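Tyrosine--tRNA ligase, mitochondrial (Coccidioides posadasii, PDB 5IJX) probably catalyses the ATP-dependent attachment of tyrosine to mitochondrial tRNA(Tyr), this truncated chain containing the class I catalytic domain. Local coordinates at residues 72-77 / 107-112; 148-153 / 333-338; 46-51 / 238-243; 316-321 / 359-364; 84-89 / 281-286. All blocks are in the same frame, centred on the assembly; numbering follows the deposited sequence.

Contact 1 of 5, residues 72-77 / 107-112; sequences VDPTAP and STAKIG. With TYR (tyrosine), chain B.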
# COMPACT_ATOMS: atom_id res chain seq x y z
N VAL A 72 -5.38 -17.27 10.75
CA VAL A 72 -6.72 -17.02 11.25
C VAL A 72 -6.86 -15.54 11.54
O VAL A 72 -6.00 -14.95 12.20
CB VAL A 72 -7.02 -17.85 12.51
CG1 VAL A 72 -8.42 -17.54 13.02
CG2 VAL A 72 -6.88 -19.32 12.21
N ASP A 73 -7.94 -14.94 11.04
CA ASP A 73 -8.24 -13.55 11.34
C ASP A 73 -9.03 -13.48 12.65
O ASP A 73 -10.12 -14.06 12.72
CB ASP A 73 -9.03 -12.91 10.22
CG ASP A 73 -8.16 -12.04 9.33
OD1 ASP A 73 -6.92 -12.16 9.38
OD2 ASP A 73 -8.73 -11.22 8.57
N PRO A 74 -8.52 -12.81 13.69
CA PRO A 74 -9.27 -12.72 14.95
C PRO A 74 -10.55 -11.91 14.82
O PRO A 74 -10.66 -10.82 15.38
CB PRO A 74 -8.27 -12.05 15.90
CG PRO A 74 -7.42 -11.23 14.98
CD PRO A 74 -7.23 -12.10 13.78
N THR A 75 -11.53 -12.43 14.08
CA THR A 75 -12.85 -11.83 13.99
C THR A 75 -13.88 -12.65 14.77
O THR A 75 -15.07 -12.61 14.48
CB THR A 75 -13.28 -11.69 12.53
OG1 THR A 75 -13.37 -12.98 11.92
CG2 THR A 75 -12.27 -10.84 11.77
N ALA A 76 -13.41 -13.38 15.78
CA ALA A 76 -14.23 -14.16 16.67
C ALA A 76 -13.56 -14.09 18.03
O ALA A 76 -12.32 -14.07 18.08
CB ALA A 76 -14.37 -15.62 16.22
N PRO A 77 -14.31 -14.05 19.12
CA PRO A 77 -13.67 -14.00 20.44
C PRO A 77 -12.90 -15.27 20.77
O PRO A 77 -12.02 -15.24 21.64
CB PRO A 77 -14.85 -13.79 21.39
CG PRO A 77 -15.95 -14.53 20.73
CD PRO A 77 -15.76 -14.28 19.24
N SER A 107 -3.27 -7.54 11.68
CA SER A 107 -3.54 -6.40 10.81
C SER A 107 -4.62 -6.69 9.78
O SER A 107 -5.50 -5.85 9.55
CB SER A 107 -2.26 -5.95 10.10
OG SER A 107 -1.38 -5.33 11.02
N THR A 108 -4.57 -7.87 9.16
CA THR A 108 -5.57 -8.23 8.16
C THR A 108 -6.98 -8.20 8.75
O THR A 108 -7.94 -7.90 8.03
CB THR A 108 -5.26 -9.62 7.60
OG1 THR A 108 -4.96 -10.52 8.67
CG2 THR A 108 -4.07 -9.55 6.66
N ALA A 109 -7.12 -8.51 10.04
CA ALA A 109 -8.45 -8.55 10.65
C ALA A 109 -9.05 -7.15 10.80
O ALA A 109 -10.28 -7.01 10.85
CB ALA A 109 -8.38 -9.23 12.01
N LYS A 110 -8.21 -6.11 10.88
CA LYS A 110 -8.74 -4.75 10.92
C LYS A 110 -9.45 -4.38 9.63
O LYS A 110 -10.24 -3.43 9.62
CB LYS A 110 -7.61 -3.76 11.21
N ILE A 111 -9.18 -5.10 8.54
CA ILE A 111 -9.84 -4.86 7.26
C ILE A 111 -10.93 -5.89 7.00
O ILE A 111 -11.98 -5.56 6.45
CB ILE A 111 -8.80 -4.85 6.12
CG1 ILE A 111 -7.79 -3.72 6.33
CG2 ILE A 111 -9.49 -4.70 4.78
CD1 ILE A 111 -6.59 -3.81 5.42
N GLY A 112 -10.69 -7.15 7.38
CA GLY A 112 -11.65 -8.21 7.14
C GLY A 112 -11.49 -8.82 5.77
O GLY A 112 -11.45 -8.11 4.76
N TYR B . -7.98 -15.17 5.33
CA TYR B . -8.00 -15.92 6.58
C TYR B . -9.41 -15.98 7.16
O TYR B . -9.76 -16.89 7.91
CB TYR B . -7.04 -15.28 7.60
CG TYR B . -5.61 -15.11 7.10
CD1 TYR B . -5.02 -16.07 6.28
CD2 TYR B . -4.86 -14.00 7.46
CE1 TYR B . -3.72 -15.91 5.84
CE2 TYR B . -3.56 -13.84 7.01
CZ TYR B . -2.99 -14.80 6.20
OH TYR B . -1.70 -14.63 5.76
OXT TYR B . -10.24 -15.11 6.90
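Asp73 and Thr108 carry the polar part of this contact, their side chains crossing at about a right angle. The hydroxyl OG1 of Thr108 donates to Asp73 OD1 over 2.7 Å, reaching the carboxylate on its syn side and 15° out of its plane. With chi1 at 47°, OG1 of Thr108 sits between its own backbone N and carbonyl carbon, where it can meet the aspartate and also Asn169. The other oxygen, Asp73 OD2, is bonded to Tyr217, so both carboxylate oxygens are held and the group is fixed in rotation. Against the ligand the contact is one of packing: Asp73 OD1 lies 3.4 Å and Thr108 OG1 3.7 Å from CD2 of the bound tyrosine. Apolar packing adds to this: CD of the Pro74 ring touches Ala109 CB at 3.6 Å, with Thr75 CG2 farther off. Backbone bonds shape both segments: Thr75 N to Asp73 O closes an inverse gamma turn centred on Pro74, while Ile111 N and Gly112 N share Thr108 O. Loops that leave the C-terminal ends of neighbouring parallel strands, here 67-72 and 99-104, and line a substrate pocket are typical of the Rossmann-like class I catalytic domain.

Contact 2 of 5, residues 148-153 / 333-338; sequences EKYGRK and FTFVPT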
# COMPACT_ATOMS: atom_id res chain seq x y z
N GLU A 148 2.18 -31.10 20.86
CA GLU A 148 3.39 -31.83 21.25
C GLU A 148 3.04 -33.00 22.17
O GLU A 148 3.43 -34.14 21.92
CB GLU A 148 4.39 -30.88 21.91
CG GLU A 148 5.75 -31.50 22.21
CD GLU A 148 6.74 -30.50 22.77
OE1 GLU A 148 6.74 -29.34 22.30
OE2 GLU A 148 7.51 -30.86 23.69
N LYS A 149 2.30 -32.73 23.25
CA LYS A 149 1.85 -33.76 24.17
C LYS A 149 1.08 -34.85 23.43
O LYS A 149 1.53 -36.00 23.34
CB LYS A 149 0.97 -33.16 25.27
CG LYS A 149 1.68 -32.16 26.17
CD LYS A 149 0.70 -31.45 27.10
N TYR A 150 -0.10 -34.49 22.91
CA TYR A 150 -0.93 -35.42 22.17
C TYR A 150 -0.14 -36.17 21.10
O TYR A 150 -0.43 -37.34 20.82
CB TYR A 150 -2.09 -34.64 21.53
CG TYR A 150 -3.15 -35.48 20.86
CD1 TYR A 150 -3.99 -36.30 21.61
CD2 TYR A 150 -3.34 -35.43 19.49
CE1 TYR A 150 -4.97 -37.06 21.00
CE2 TYR A 150 -4.33 -36.17 18.87
CZ TYR A 150 -5.14 -36.99 19.63
OH TYR A 150 -6.11 -37.74 19.02
N GLY A 151 0.86 -35.52 20.51
CA GLY A 151 1.65 -36.18 19.49
C GLY A 151 2.55 -37.27 20.06
O GLY A 151 2.57 -38.40 19.56
N ARG A 152 3.28 -36.95 21.13
CA ARG A 152 4.23 -37.89 21.70
C ARG A 152 3.52 -38.99 22.49
O ARG A 152 4.14 -39.69 23.29
CB ARG A 152 5.23 -37.17 22.59
N LYS A 153 2.21 -39.14 22.27
CA LYS A 153 1.42 -40.18 22.93
C LYS A 153 0.97 -41.29 22.00
O LYS A 153 0.69 -42.40 22.48
CB LYS A 153 0.19 -39.55 23.60
CG LYS A 153 -1.03 -40.47 23.69
CD LYS A 153 -2.16 -39.80 24.44
CE LYS A 153 -3.35 -40.73 24.57
NZ LYS A 153 -4.53 -40.04 25.15
N PHE A 333 -9.99 -35.53 12.69
CA PHE A 333 -9.95 -34.81 13.96
C PHE A 333 -9.14 -35.52 15.04
O PHE A 333 -9.19 -35.10 16.20
CB PHE A 333 -11.37 -34.57 14.46
CG PHE A 333 -12.15 -33.57 13.65
CD1 PHE A 333 -12.27 -32.26 14.08
CD2 PHE A 333 -12.76 -33.94 12.47
CE1 PHE A 333 -12.99 -31.34 13.34
CE2 PHE A 333 -13.48 -33.03 11.73
CZ PHE A 333 -13.59 -31.72 12.16
N THR A 334 -8.39 -36.57 14.71
CA THR A 334 -7.63 -37.30 15.72
C THR A 334 -6.31 -37.77 15.12
O THR A 334 -6.10 -37.75 13.90
CB THR A 334 -8.40 -38.51 16.27
OG1 THR A 334 -8.44 -39.54 15.28
CG2 THR A 334 -9.81 -38.12 16.66
N PHE A 335 -5.40 -38.18 16.01
CA PHE A 335 -4.12 -38.76 15.62
C PHE A 335 -4.12 -40.29 15.69
O PHE A 335 -3.07 -40.90 15.51
CB PHE A 335 -2.99 -38.22 16.51
CG PHE A 335 -2.49 -36.85 16.12
CD1 PHE A 335 -3.11 -36.11 15.13
CD2 PHE A 335 -1.37 -36.33 16.74
CE1 PHE A 335 -2.63 -34.86 14.78
CE2 PHE A 335 -0.89 -35.08 16.39
CZ PHE A 335 -1.52 -34.35 15.41
N VAL A 336 -5.27 -40.91 15.93
CA VAL A 336 -5.29 -42.37 16.06
C VAL A 336 -4.82 -42.98 14.74
O VAL A 336 -5.19 -42.47 13.66
CB VAL A 336 -6.69 -42.87 16.43
CG1 VAL A 336 -7.20 -42.16 17.68
CG2 VAL A 336 -7.65 -42.67 15.28
N PRO A 337 -4.02 -44.04 14.75
CA PRO A 337 -3.60 -44.65 13.49
C PRO A 337 -4.79 -45.09 12.65
O PRO A 337 -5.86 -45.42 13.18
CB PRO A 337 -2.76 -45.85 13.93
CG PRO A 337 -2.25 -45.47 15.28
CD PRO A 337 -3.33 -44.64 15.91
N THR A 338 -4.60 -45.09 11.33
CA THR A 338 -5.66 -45.55 10.44
C THR A 338 -6.07 -47.00 10.69
O THR A 338 -7.28 -47.27 10.67
CB THR A 338 -5.24 -45.35 8.98
OG1 THR A 338 -4.07 -46.13 8.70
CG2 THR A 338 -4.94 -43.89 8.69
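Tyr150 reaches from helix 126-154 to the loop at 334-336, where its ring meets that of Phe335 and its hydroxyl meets the backbone. CG of Tyr150 lies anti to the backbone N (chi1 -172°), which carries the ring away from the helix and out over the loop. In Phe335 the ring instead lies beside its own backbone N, which brings it back alongside the tyrosine. The ring centroids are 5.0 Å apart and the planes stand at 39°, an oblique pairing with CD2 of Tyr150 over one face of the phenylalanine. CE2 of Tyr150 comes to 3.4 Å from CG of Phe335, while CA of Gly151 lies at the edge of that ring, 4.1 Å from CD2 of Phe335. His154 meets the Tyr150 ring edge-to-face, and Trp92 adds a further ring beside Phe335. At the polar end, Phe335 N donates to Tyr150 OH over 3.1 Å in a nearly straight bond of 175°. The same hydroxyl is bonded to Glu364 of helix 356-370. Accepting the amide hydrogen of Phe335 would leave the hydroxyl hydrogen of Tyr150 available for a hydrogen bond to Glu364, so one buried hydroxyl probably serves as acceptor and donor at once, joining the catalytic-domain helix to the C-terminal helices.

Contact 3 of 5, residues 46-51 / 238-243; sequences LVNSVV and GGSDQY. With TYR (tyrosine), chain B.
The ring of Tyr243 lies between two side chains of strand 49-51, Ser49 and Val51. Its chi1 of -177° extends the side chain away from its own backbone N and swings the ring from the start of helix 243-259 to the strand. Val51 CG2, 3.8 Å from Tyr243 CD1, and Ser49 OG both meet the CD1-CE1 border of the ring obliquely, from opposite sides of its plane; the serine hydroxyl is bonded to Thr282. A classic beta bulge sets Asn48 and Ser49 opposite the single residue Thr282, where the edge strand pairs with 279-283 in the mixed sheet of the catalytic domain. Beside the bulge, Ser240 OG donates to Asn48 OD1 over 3.4 Å, a weak bond. The short 3-10 segment 240-242 that follows strand 233-239 sends Tyr243 toward the edge strand and Gln242 into the tyrosine pocket. Gln242 is bent at chi2 (-70°), and its OE1 accepts from the amino N of the bound tyrosine over 2.8 Å. Gln242 NE2 donates to Asp241 OD2 at 3.1 Å, from well above the carboxylate plane. Asp113 also bonds to NE2, and Gln221 and Asn245 to OE1, which fixes the amide's rotation.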
# COMPACT_ATOMS: atom_id res chain seq x y z
N LEU A 46 -7.87 -34.82 4.95
CA LEU A 46 -7.63 -33.41 5.26
C LEU A 46 -7.30 -32.59 4.02
O LEU A 46 -7.16 -31.37 4.14
CB LEU A 46 -6.48 -33.28 6.26
CG LEU A 46 -6.72 -33.85 7.66
CD1 LEU A 46 -5.45 -33.74 8.49
CD2 LEU A 46 -7.87 -33.15 8.36
N VAL A 47 -7.19 -33.21 2.86
CA VAL A 47 -6.80 -32.53 1.63
C VAL A 47 -8.04 -32.41 0.77
O VAL A 47 -8.45 -33.37 0.11
CB VAL A 47 -5.68 -33.27 0.89
CG1 VAL A 47 -5.29 -32.53 -0.38
CG2 VAL A 47 -4.47 -33.44 1.80
N ASN A 48 -8.66 -31.23 0.76
CA ASN A 48 -9.73 -30.98 -0.19
C ASN A 48 -9.18 -30.73 -1.59
O ASN A 48 -9.76 -31.18 -2.58
CB ASN A 48 -10.60 -29.81 0.26
CG ASN A 48 -11.69 -29.47 -0.75
OD1 ASN A 48 -11.66 -28.41 -1.38
ND2 ASN A 48 -12.64 -30.38 -0.92
N SER A 49 -8.06 -30.02 -1.70
CA SER A 49 -7.41 -29.87 -3.00
C SER A 49 -6.02 -29.28 -2.78
O SER A 49 -5.69 -28.77 -1.70
CB SER A 49 -8.22 -28.98 -3.95
OG SER A 49 -8.05 -27.61 -3.65
N VAL A 50 -5.20 -29.38 -3.83
CA VAL A 50 -3.85 -28.83 -3.84
C VAL A 50 -3.84 -27.61 -4.76
O VAL A 50 -4.36 -27.67 -5.88
CB VAL A 50 -2.82 -29.87 -4.31
CG1 VAL A 50 -1.46 -29.22 -4.51
CG2 VAL A 50 -2.74 -31.02 -3.32
N VAL A 51 -3.24 -26.53 -4.29
CA VAL A 51 -2.99 -25.36 -5.13
C VAL A 51 -1.58 -25.51 -5.68
O VAL A 51 -0.59 -25.42 -4.93
CB VAL A 51 -3.16 -24.05 -4.35
CG1 VAL A 51 -3.42 -22.90 -5.31
CG2 VAL A 51 -4.29 -24.16 -3.33
N GLY A 238 -5.11 -23.76 4.18
CA GLY A 238 -6.29 -23.02 4.56
C GLY A 238 -7.55 -23.83 4.32
O GLY A 238 -7.51 -24.95 3.80
N GLY A 239 -8.68 -23.25 4.71
CA GLY A 239 -9.96 -23.81 4.37
C GLY A 239 -10.23 -23.72 2.88
O GLY A 239 -9.56 -23.00 2.14
N SER A 240 -11.24 -24.47 2.44
CA SER A 240 -11.59 -24.46 1.03
C SER A 240 -11.84 -23.05 0.53
O SER A 240 -11.36 -22.66 -0.54
CB SER A 240 -12.82 -25.34 0.79
OG SER A 240 -13.08 -25.47 -0.60
N ASP A 241 -12.58 -22.25 1.31
CA ASP A 241 -12.90 -20.88 0.91
C ASP A 241 -11.66 -20.07 0.59
O ASP A 241 -11.72 -19.12 -0.20
CB ASP A 241 -13.70 -20.20 2.02
CG ASP A 241 -12.90 -20.07 3.31
OD1 ASP A 241 -12.67 -21.11 3.97
OD2 ASP A 241 -12.50 -18.94 3.66
N GLN A 242 -10.52 -20.42 1.18
CA GLN A 242 -9.30 -19.65 1.02
C GLN A 242 -8.54 -19.99 -0.25
O GLN A 242 -7.49 -19.38 -0.51
CB GLN A 242 -8.40 -19.84 2.23
CG GLN A 242 -8.93 -19.18 3.49
CD GLN A 242 -8.87 -17.66 3.42
OE1 GLN A 242 -7.79 -17.08 3.31
NE2 GLN A 242 -10.03 -17.02 3.47
N TYR A 243 -9.04 -20.94 -1.05
CA TYR A 243 -8.35 -21.33 -2.28
C TYR A 243 -7.89 -20.11 -3.07
O TYR A 243 -6.70 -19.95 -3.38
CB TYR A 243 -9.27 -22.20 -3.14
CG TYR A 243 -8.64 -22.72 -4.41
CD1 TYR A 243 -7.96 -23.94 -4.44
CD2 TYR A 243 -8.72 -22.00 -5.60
CE1 TYR A 243 -7.39 -24.41 -5.60
CE2 TYR A 243 -8.15 -22.47 -6.76
CZ TYR A 243 -7.49 -23.68 -6.76
OH TYR A 243 -6.91 -24.15 -7.92
N TYR B . -7.98 -15.17 5.33
CA TYR B . -8.00 -15.92 6.58
C TYR B . -9.41 -15.98 7.16
O TYR B . -9.76 -16.89 7.91
CB TYR B . -7.04 -15.28 7.60
CG TYR B . -5.61 -15.11 7.10
CD1 TYR B . -5.02 -16.07 6.28
CD2 TYR B . -4.86 -14.00 7.46
CE1 TYR B . -3.72 -15.91 5.84
CE2 TYR B . -3.56 -13.84 7.01
CZ TYR B . -2.99 -14.80 6.20
OH TYR B . -1.70 -14.63 5.76
OXT TYR B . -10.24 -15.11 6.90

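Contact 4 of 5, residues 316-321 / 359-364; sequences QYFVRV and HKLARE
Phe318 and Ala362 bring the last turn of helix 311-319 against helix 356-370 with their CA atoms 5.0 Å apart, and a second close approach follows between Val319 and His359. The small side chain of Ala362 lets the backbones come so near. Its methyl CB lies against CB of Phe318 at 3.7 Å and against CG2 of Val319 at 4.1 Å, so that two consecutive residues of one helix close over it. The Phe318 ring, swung to the side of its own backbone N (chi1 -75°), runs past the alanine toward Leu361, whose CD2 lies at the ring edge, near its plane, 4.2 Å from Phe318 CD2. One face of the same ring is taken by CD2 of the preceding residue, Tyr317, and the ring of Phe365 meets it as well. These helices belong to the largely helical part after the sheet of the catalytic domain, probably corresponding to the alpha-helical anticodon-binding domain of other tyrosyl-tRNA synthetases. Arg320 is where the first helix leaves its helical course, and the chain beyond it returns Val321 to the interface: its CG2 is 4.3 Å from Leu361 CD2, and its side chain also touches Tyr329 of helix 326-333, while Val321 O is hydrogen-bonded to Gln358. At the other end of the contact CB of His359 starts off away from the facing helix, yet the imidazole comes back, its NE2 reaching 4.4 Å from CG1 of Val319 in an oblique approach.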
# COMPACT_ATOMS: atom_id res chain seq x y z
N GLN A 316 -20.21 -33.43 24.19
CA GLN A 316 -21.59 -33.71 23.78
C GLN A 316 -21.77 -33.50 22.28
O GLN A 316 -22.47 -34.28 21.62
CB GLN A 316 -22.55 -32.81 24.56
CG GLN A 316 -24.03 -33.07 24.28
CD GLN A 316 -24.92 -32.27 25.20
OE1 GLN A 316 -24.43 -31.56 26.08
NE2 GLN A 316 -26.23 -32.38 25.01
N TYR A 317 -21.14 -32.47 21.72
CA TYR A 317 -21.24 -32.25 20.28
C TYR A 317 -20.66 -33.43 19.52
O TYR A 317 -21.29 -33.95 18.59
CB TYR A 317 -20.52 -30.96 19.88
CG TYR A 317 -20.51 -30.73 18.38
CD1 TYR A 317 -21.60 -30.13 17.74
CD2 TYR A 317 -19.43 -31.13 17.60
CE1 TYR A 317 -21.60 -29.93 16.37
CE2 TYR A 317 -19.43 -30.93 16.23
CZ TYR A 317 -20.51 -30.33 15.62
OH TYR A 317 -20.51 -30.13 14.26
N PHE A 318 -19.46 -33.87 19.90
CA PHE A 318 -18.84 -34.92 19.10
C PHE A 318 -19.47 -36.29 19.34
O PHE A 318 -19.31 -37.18 18.50
CB PHE A 318 -17.33 -34.97 19.37
CG PHE A 318 -16.58 -33.85 18.70
CD1 PHE A 318 -16.34 -32.67 19.38
CD2 PHE A 318 -16.12 -33.98 17.40
CE1 PHE A 318 -15.65 -31.63 18.77
CE2 PHE A 318 -15.43 -32.94 16.79
CZ PHE A 318 -15.20 -31.77 17.48
N VAL A 319 -20.18 -36.48 20.45
CA VAL A 319 -20.87 -37.75 20.68
C VAL A 319 -21.97 -37.95 19.64
O VAL A 319 -22.17 -39.06 19.13
CB VAL A 319 -21.43 -37.82 22.11
CG1 VAL A 319 -22.41 -38.97 22.26
CG2 VAL A 319 -20.30 -37.96 23.11
N ARG A 320 -22.70 -36.88 19.32
CA ARG A 320 -23.89 -36.96 18.48
C ARG A 320 -23.58 -36.88 16.99
O ARG A 320 -24.43 -36.45 16.20
CB ARG A 320 -24.88 -35.86 18.87
N VAL A 321 -22.38 -37.28 16.57
CA VAL A 321 -22.01 -37.25 15.16
C VAL A 321 -22.66 -38.43 14.45
O VAL A 321 -22.76 -39.53 15.00
CB VAL A 321 -20.48 -37.27 15.00
CG1 VAL A 321 -20.09 -37.47 13.54
CG2 VAL A 321 -19.89 -35.97 15.53
N HIS A 359 -17.55 -42.09 20.80
CA HIS A 359 -16.96 -41.85 22.11
C HIS A 359 -15.44 -41.72 22.03
O HIS A 359 -14.86 -40.80 22.60
CB HIS A 359 -17.35 -42.96 23.08
CG HIS A 359 -18.63 -42.69 23.81
ND1 HIS A 359 -18.65 -42.21 25.11
CD2 HIS A 359 -19.92 -42.81 23.43
CE1 HIS A 359 -19.91 -42.05 25.49
NE2 HIS A 359 -20.70 -42.41 24.50
N LYS A 360 -14.78 -42.65 21.34
CA LYS A 360 -13.34 -42.51 21.11
C LYS A 360 -13.03 -41.18 20.43
O LYS A 360 -12.10 -40.47 20.83
CB LYS A 360 -12.82 -43.67 20.27
CG LYS A 360 -11.32 -43.67 20.05
CD LYS A 360 -10.55 -43.87 21.34
CE LYS A 360 -9.05 -43.99 21.09
N LEU A 361 -13.82 -40.82 19.42
CA LEU A 361 -13.67 -39.52 18.76
C LEU A 361 -13.72 -38.38 19.76
O LEU A 361 -12.78 -37.58 19.87
CB LEU A 361 -14.77 -39.38 17.70
CG LEU A 361 -14.84 -38.06 16.93
CD1 LEU A 361 -13.65 -37.92 16.00
CD2 LEU A 361 -16.14 -38.00 16.14
N ALA A 362 -14.83 -38.28 20.50
CA ALA A 362 -15.02 -37.16 21.42
C ALA A 362 -13.90 -37.11 22.45
O ALA A 362 -13.31 -36.04 22.68
CB ALA A 362 -16.38 -37.27 22.10
N ARG A 363 -13.58 -38.24 23.08
CA ARG A 363 -12.51 -38.27 24.07
C ARG A 363 -11.20 -37.78 23.47
O ARG A 363 -10.53 -36.91 24.04
CB ARG A 363 -12.35 -39.69 24.62
N GLU A 364 -10.82 -38.32 22.31
CA GLU A 364 -9.60 -37.90 21.64
C GLU A 364 -9.56 -36.39 21.45
O GLU A 364 -8.60 -35.72 21.85
CB GLU A 364 -9.46 -38.61 20.29
CG GLU A 364 -9.18 -40.10 20.38
CD GLU A 364 -7.75 -40.40 20.78
OE1 GLU A 364 -6.97 -39.45 21.00
OE2 GLU A 364 -7.40 -41.60 20.87

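Contact 5 of 5, residues 84-89 / 281-286; sequences MLPFMI and ITTPLL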
# COMPACT_ATOMS: atom_id res chain seq x y z
N MSE A 84 -10.13 -25.96 12.71
CA MSE A 84 -9.20 -26.98 13.18
C MSE A 84 -8.52 -27.79 12.09
O MSE A 84 -7.39 -28.23 12.27
CB MSE A 84 -9.93 -27.93 14.14
CG MSE A 84 -10.10 -27.35 15.54
SE MSE A 84 -8.41 -26.82 16.36
CE MSE A 84 -7.38 -28.43 15.95
N LEU A 85 -9.18 -27.97 10.94
CA LEU A 85 -8.61 -28.84 9.92
C LEU A 85 -7.27 -28.34 9.39
O LEU A 85 -6.32 -29.13 9.35
CB LEU A 85 -9.61 -29.04 8.78
CG LEU A 85 -10.98 -29.59 9.20
CD1 LEU A 85 -11.80 -29.81 7.95
CD2 LEU A 85 -10.85 -30.87 10.02
N PRO A 86 -7.13 -27.08 8.97
CA PRO A 86 -5.77 -26.60 8.64
C PRO A 86 -4.79 -26.89 9.76
O PRO A 86 -3.71 -27.45 9.52
CB PRO A 86 -5.98 -25.09 8.43
CG PRO A 86 -7.41 -24.94 8.09
CD PRO A 86 -8.14 -26.02 8.82
N PHE A 87 -5.17 -26.57 10.99
CA PHE A 87 -4.27 -26.78 12.12
C PHE A 87 -3.95 -28.26 12.30
O PHE A 87 -2.79 -28.61 12.56
CB PHE A 87 -4.90 -26.19 13.38
CG PHE A 87 -5.05 -24.69 13.33
CD1 PHE A 87 -4.15 -23.92 12.62
CD2 PHE A 87 -6.09 -24.05 13.99
CE1 PHE A 87 -4.27 -22.55 12.56
CE2 PHE A 87 -6.21 -22.67 13.94
CZ PHE A 87 -5.30 -21.93 13.22
N MSE A 88 -4.94 -29.13 12.13
CA MSE A 88 -4.67 -30.56 12.13
C MSE A 88 -3.50 -30.82 11.20
O MSE A 88 -2.50 -31.41 11.61
CB MSE A 88 -5.90 -31.37 11.69
CG MSE A 88 -7.06 -31.36 12.68
SE MSE A 88 -6.58 -31.92 14.49
CE MSE A 88 -5.59 -33.54 14.06
N ILE A 89 -3.60 -30.34 9.95
CA ILE A 89 -2.50 -30.51 9.01
C ILE A 89 -1.21 -30.01 9.64
O ILE A 89 -0.22 -30.76 9.77
CB ILE A 89 -2.81 -29.80 7.68
CG1 ILE A 89 -3.94 -30.55 6.95
CG2 ILE A 89 -1.55 -29.72 6.80
CD1 ILE A 89 -4.25 -30.04 5.55
N ILE A 281 -2.44 -25.95 0.16
CA ILE A 281 -3.33 -27.06 0.49
C ILE A 281 -4.61 -26.49 1.08
O ILE A 281 -4.57 -25.62 1.96
CB ILE A 281 -2.68 -28.05 1.48
CG1 ILE A 281 -1.37 -28.59 0.90
CG2 ILE A 281 -3.64 -29.21 1.77
CD1 ILE A 281 -0.59 -29.47 1.87
N THR A 282 -5.75 -26.98 0.59
CA THR A 282 -7.06 -26.58 1.09
C THR A 282 -7.75 -27.81 1.67
O THR A 282 -7.78 -28.87 1.04
CB THR A 282 -7.93 -25.96 -0.01
OG1 THR A 282 -8.07 -26.89 -1.09
CG2 THR A 282 -7.32 -24.66 -0.51
N THR A 283 -8.30 -27.65 2.87
CA THR A 283 -9.00 -28.70 3.60
C THR A 283 -10.48 -28.68 3.27
O THR A 283 -11.00 -27.69 2.73
CB THR A 283 -8.82 -28.51 5.10
OG1 THR A 283 -9.56 -27.36 5.52
CG2 THR A 283 -7.36 -28.32 5.45
N PRO A 284 -11.20 -29.76 3.58
CA PRO A 284 -12.66 -29.74 3.40
C PRO A 284 -13.34 -28.67 4.24
O PRO A 284 -12.68 -27.93 4.98
CB PRO A 284 -13.08 -31.15 3.84
CG PRO A 284 -11.86 -31.99 3.62
CD PRO A 284 -10.70 -31.10 3.92
N LEU A 285 -14.66 -28.59 4.15
CA LEU A 285 -15.46 -27.65 4.92
C LEU A 285 -16.44 -28.42 5.79
O LEU A 285 -17.14 -29.31 5.30
CB LEU A 285 -16.21 -26.67 4.01
CG LEU A 285 -15.35 -25.68 3.22
CD1 LEU A 285 -16.20 -24.93 2.22
CD2 LEU A 285 -14.64 -24.71 4.16
N LEU A 286 -16.49 -28.08 7.07
CA LEU A 286 -17.37 -28.74 8.02
C LEU A 286 -18.74 -28.07 8.03
O LEU A 286 -18.85 -26.85 7.87
CB LEU A 286 -16.77 -28.73 9.43
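The helix that starts immediately after the HIGH signature of class I synthetases, 84-95, packs across strand 279-283 of the catalytic sheet, with Leu85, Pro86 and Ile89 set on Thr283. The segment axes approach to 8.4 Å, at 131° between their directions. Thr283 presents two different branches to the helix. Its methyl CG2 meets CD1 of Ile89 at 3.6 Å, the two side chains lying antiparallel alongside one another, and touches Pro86 N. Its hydroxyl OG1 faces CB of Leu85 at 3.7 Å and CD of Pro86 at 3.8 Å. A chi1 of 70° turns the Thr283 hydroxyl back over its own main chain, where OG1 can donate to Pro284 O over 3.2 Å, in the carbonyl plane and on a lone pair. CD1 of Leu85 packs against Pro284 O, 3.6 Å away. Two residues earlier in the strand, CG2 of Ile281 meets CD1 of Ile89 at 3.9 Å, and Val237 of the neighbouring strand also touches Pro86 and Ile89. The threonine thus satisfies a buried hydroxyl within its own chain segment, and the helix meets the strand mainly by van der Waals packing, without a hydrogen bond between the two segments.

In the fold
From the N terminus, contact 3 opens first at the edge strand 49-51 and closes a long loop back on strand 233-239, with contact 1 nested inside it. Contact 5 opens between the two segments of contact 1, so it crosses that contact, and it crosses contact 3 as well by closing later on strand 279-283. Contacts 1 and 3 both touch the bound tyrosine, and contacts 3 and 5 meet in the same sheet. Contact 2 spans from helix 126-154 to the loop before helix 338-350, crossing contacts 3 and 5 and touching contact 5 through Phe335 and Met88. Contact 4 closes a short, mostly helical loop from helix 311-319 to helix 356-370 and crosses contact 2.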